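Side-chain contact in possible transcriptional regulator, ArsR family protein (PDB 3F6V), which probably binds DNA as a winged helix-turn-helix transcriptional regulator, perhaps a repressor linked to arsenical resistance: residues P82-R85 with S86-S89. Residues are numbered along the deposited sequence; the frame is centred on the assembly and turned at random.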
# COMPACT_ATOMS: atom_id res chain seq x y z
N PRO A 82 -1.08 16.20 13.37
CA PRO A 82 -1.70 17.52 13.19
C PRO A 82 -3.20 17.48 12.80
O PRO A 82 -3.92 18.45 13.04
CB PRO A 82 -0.85 18.18 12.08
CG PRO A 82 -0.05 17.10 11.45
CD PRO A 82 0.09 16.01 12.50
N ALA A 83 -3.66 16.38 12.20
CA ALA A 83 -5.06 16.26 11.77
C ALA A 83 -6.03 16.20 12.96
O ALA A 83 -5.66 15.78 14.05
CB ALA A 83 -5.23 15.04 10.89
N SER A 84 -7.26 16.62 12.72
CA SER A 84 -8.30 16.65 13.75
C SER A 84 -8.73 15.27 14.22
O SER A 84 -8.49 14.26 13.54
CB SER A 84 -9.53 17.38 13.21
OG SER A 84 -10.24 16.55 12.33
N ARG A 85 -9.39 15.22 15.38
CA ARG A 85 -10.11 14.02 15.82
C ARG A 85 -11.04 13.47 14.74
O ARG A 85 -11.11 12.25 14.53
CB ARG A 85 -10.92 14.31 17.08
CG ARG A 85 -10.03 14.39 18.27
CD ARG A 85 -10.73 15.00 19.44
NE ARG A 85 -9.74 15.15 20.50
CZ ARG A 85 -10.05 15.50 21.75
NH1 ARG A 85 -11.33 15.67 22.09
NH2 ARG A 85 -9.10 15.61 22.66
N SER A 86 -11.74 14.36 14.05
CA SER A 86 -12.72 13.94 13.08
C SER A 86 -12.01 13.22 11.93
O SER A 86 -12.47 12.17 11.47
CB SER A 86 -13.49 15.17 12.59
OG SER A 86 -14.31 14.84 11.49
N ALA A 87 -10.89 13.80 11.48
CA ALA A 87 -10.05 13.22 10.42
C ALA A 87 -9.52 11.84 10.79
O ALA A 87 -9.58 10.90 9.96
CB ALA A 87 -8.88 14.15 10.05
N ILE A 88 -9.01 11.72 12.01
CA ILE A 88 -8.48 10.47 12.49
C ILE A 88 -9.59 9.45 12.68
O ILE A 88 -9.42 8.27 12.35
CB ILE A 88 -7.65 10.70 13.74
CG1 ILE A 88 -6.45 11.59 13.40
CG2 ILE A 88 -7.23 9.35 14.36
CD1 ILE A 88 -5.48 11.00 12.33
N SER A 89 -10.70 9.88 13.27
CA SER A 89 -11.90 9.06 13.34
C SER A 89 -12.29 8.44 11.98
O SER A 89 -12.57 7.23 11.90
CB SER A 89 -13.08 9.88 13.92
OG SER A 89 -14.17 9.03 14.15
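S84 OG accepts the backbone N-H of A87 at 3.0 Å, a nearly straight bond (N-H...O 167°) that makes S84 the N-cap of helix 85-97. Helix 85-97 follows helix 74-78 as the second helix of the ArsR-family helix-turn-helix, and is therefore probably the recognition helix that reads DNA. With chi1 at 76°, the hydroxyl of S84 lies between its own backbone N and carbonyl carbon, which brings OG within bonding distance of A87 N, capping a peptide N-H of the first turn whose i-4 carbonyl would belong to A83, in the loop before the helix. S84 also opens the helical main-chain bonds, its O accepting I88 N at 3.0 Å. One residue on, R85 O accepts S89 N at 2.7 Å. Beside the cap, the methyl of A87 lies 3.6 Å from S84 OG. Apolar contact continues back into the loop, where A83 CB meets A87 CB at 3.8 Å. I88 is buried, its side chain touching A78 of the preceding helix and T59 and L63 of helix 58-66, while R85 lies on N75 and A78. The same A83 methyl lies more loosely against the end of the isoleucine, with A83 CB 4.3 Å from I88 CD1.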